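Long-range contact in ceramide very long chain fatty acid hydroxylase SCS7 (Saccharomyces cerevisiae, PDB 4ZR1), which hydroxylates the very long chain fatty acids of ceramides, probably at C-2, drawing electrons from cytochrome b5 in the endoplasmic reticulum membrane: residues P113-H118 with G217-L222. Numbering follows the deposited sequence.
Sequences PVVVYH and GFAGGL. With TRD (tridecane), chain K.
Val115 and Ala219 bring two antiparallel transmembrane helices, TM1 and TM4 of this integral membrane hydroxylase, close together: the segment axes approach to 8.2 Å at a crossing angle of -158°. The small Ala219 is consistent with so close an approach, its CB lying 3.5 Å from Val115 O, and Phe135 of helix 128-154 touches both residues. About one turn on from Ala219, Leu222 packs against both valines. Its CG meets Val115 CG2 at 3.6 Å; CG stands anti to the backbone N (chi1 -176°) and CD2 continues outward, anti to CA, to lie 3.5 Å from Val114 CG1.

At the other end His118 and Phe218 form an edge-to-face pair, planes at 61°, with Phe218 CD2 over the centre of the imidazole face. The imidazole is anchored within its own helix, ND1 donating to Val114 O at 2.9 Å. An alanine at His118 would probably leave the edge of Phe218 without the imidazole face and Val114 O without its side-chain donor. On the outer side Pro113 and Val116 point away from TM4, and Tyr117 CD2 lies off-centre over the other imidazole face, whereas the far side of TM4 meets lipid-like tridecane, with Gly221 CA 3.5 Å from C7. At Val114 O, His118 ND1 arrives from the carbonyl face opposite that used by His118 N.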
loop_
_atom_site.group_PDB
_atom_site.type_symbol
_atom_site.label_atom_id
_atom_site.label_comp_id
_atom_site.label_asym_id
_atom_site.label_seq_id
_atom_site.Cartn_x
_atom_site.Cartn_y
_atom_site.Cartn_z
ATOM N N PRO A 113 -1.979 -14.316 16.086
ATOM C CA PRO A 113 -2.626 -15.483 16.699
ATOM C C PRO A 113 -3.254 -16.428 15.681
ATOM O O PRO A 113 -3.324 -17.624 15.937
ATOM C CB PRO A 113 -3.702 -14.859 17.595
ATOM C CG PRO A 113 -3.161 -13.520 17.934
ATOM C CD PRO A 113 -2.464 -13.059 16.680
ATOM N N VAL A 114 -3.714 -15.908 14.549
ATOM C CA VAL A 114 -4.266 -16.781 13.525
ATOM C C VAL A 114 -3.133 -17.612 12.897
ATOM O O VAL A 114 -3.304 -18.800 12.651
ATOM C CB VAL A 114 -5.041 -15.979 12.447
ATOM C CG1 VAL A 114 -5.517 -16.897 11.340
ATOM C CG2 VAL A 114 -6.244 -15.280 13.081
ATOM N N VAL A 115 -1.974 -16.991 12.677
ATOM C CA VAL A 115 -0.803 -17.694 12.159
ATOM C C VAL A 115 -0.406 -18.866 13.051
ATOM O O VAL A 115 -0.209 -19.988 12.581
ATOM C CB VAL A 115 0.416 -16.755 12.015
ATOM C CG1 VAL A 115 1.663 -17.560 11.744
ATOM C CG2 VAL A 115 0.190 -15.757 10.901
ATOM N N VAL A 116 -0.304 -18.591 14.343
ATOM C CA VAL A 116 0.105 -19.587 15.321
ATOM C C VAL A 116 -0.920 -20.718 15.482
ATOM O O VAL A 116 -0.542 -21.874 15.685
ATOM C CB VAL A 116 0.370 -18.922 16.682
ATOM C CG1 VAL A 116 0.610 -19.970 17.759
ATOM C CG2 VAL A 116 1.562 -17.965 16.580
ATOM N N TYR A 117 -2.209 -20.401 15.376
ATOM C CA TYR A 117 -3.231 -21.435 15.500
ATOM C C TYR A 117 -3.185 -22.400 14.321
ATOM O O TYR A 117 -3.174 -23.615 14.516
ATOM C CB TYR A 117 -4.628 -20.838 15.604
ATOM C CG TYR A 117 -5.727 -21.878 15.449
ATOM C CD1 TYR A 117 -6.185 -22.605 16.541
ATOM C CD2 TYR A 117 -6.291 -22.142 14.203
ATOM C CE1 TYR A 117 -7.173 -23.563 16.395
ATOM C CE2 TYR A 117 -7.274 -23.094 14.049
ATOM C CZ TYR A 117 -7.716 -23.803 15.144
ATOM O OH TYR A 117 -8.707 -24.753 14.979
ATOM N N HIS A 118 -3.181 -21.866 13.103
ATOM C CA HIS A 118 -3.160 -22.716 11.914
ATOM C C HIS A 118 -1.877 -23.539 11.820
ATOM O O HIS A 118 -1.902 -24.688 11.389
ATOM C CB HIS A 118 -3.335 -21.884 10.650
ATOM C CG HIS A 118 -4.737 -21.410 10.426
ATOM N ND1 HIS A 118 -5.272 -20.331 11.093
ATOM C CD2 HIS A 118 -5.711 -21.863 9.600
ATOM C CE1 HIS A 118 -6.518 -20.143 10.693
ATOM N NE2 HIS A 118 -6.807 -21.055 9.783
ATOM N N GLY A 217 0.385 -24.123 5.108
ATOM C CA GLY A 217 0.572 -23.227 3.979
ATOM C C GLY A 217 -0.064 -21.865 4.205
ATOM O O GLY A 217 0.560 -20.833 3.959
ATOM N N PHE A 218 -1.313 -21.856 4.668
ATOM C CA PHE A 218 -1.994 -20.606 4.958
ATOM C C PHE A 218 -1.307 -19.853 6.094
ATOM O O PHE A 218 -1.211 -18.625 6.055
ATOM C CB PHE A 218 -3.465 -20.839 5.320
ATOM C CG PHE A 218 -4.193 -19.585 5.688
ATOM C CD1 PHE A 218 -4.546 -18.661 4.706
ATOM C CD2 PHE A 218 -4.511 -19.311 7.011
ATOM C CE1 PHE A 218 -5.215 -17.483 5.037
ATOM C CE2 PHE A 218 -5.187 -18.135 7.349
ATOM C CZ PHE A 218 -5.530 -17.221 6.358
ATOM N N ALA A 219 -0.834 -20.580 7.105
ATOM C CA ALA A 219 -0.180 -19.921 8.226
ATOM C C ALA A 219 1.008 -19.115 7.710
ATOM O O ALA A 219 1.229 -17.981 8.133
ATOM C CB ALA A 219 0.260 -20.936 9.276
ATOM N N GLY A 220 1.753 -19.700 6.774
ATOM C CA GLY A 220 2.914 -19.056 6.188
ATOM C C GLY A 220 2.584 -17.828 5.346
ATOM O O GLY A 220 3.203 -16.776 5.499
ATOM N N GLY A 221 1.619 -17.970 4.444
ATOM C CA GLY A 221 1.154 -16.855 3.648
ATOM C C GLY A 221 0.671 -15.705 4.522
ATOM O O GLY A 221 0.938 -14.530 4.231
ATOM N N LEU A 222 -0.025 -16.042 5.607
ATOM C CA LEU A 222 -0.538 -15.024 6.510
ATOM C C LEU A 222 0.610 -14.334 7.253
ATOM O O LEU A 222 0.607 -13.100 7.391
ATOM C CB LEU A 222 -1.537 -15.631 7.497
ATOM C CG LEU A 222 -2.208 -14.628 8.433
ATOM C CD1 LEU A 222 -2.937 -13.586 7.633
ATOM C CD2 LEU A 222 -3.156 -15.344 9.358
HETATM C C1 TRD K . -4.001 -9.489 0.704
HETATM C C2 TRD K . -4.370 -10.968 0.698
HETATM C C3 TRD K . -3.461 -11.721 1.659
HETATM C C4 TRD K . -3.480 -13.220 1.411
HETATM C C5 TRD K . -2.690 -13.938 2.494
HETATM C C6 TRD K . -2.896 -15.434 2.374
HETATM C C7 TRD K . -1.702 -16.088 1.701
HETATM C C8 TRD K . -2.071 -17.424 1.067
HETATM C C9 TRD K . -0.855 -18.341 1.023
HETATM C C10 TRD K . -1.098 -19.622 0.244
HETATM C C11 TRD K . 0.115 -20.533 0.319
HETATM C C12 TRD K . -0.152 -21.848 -0.400
HETATM C C13 TRD K . 0.992 -22.846 -0.253
#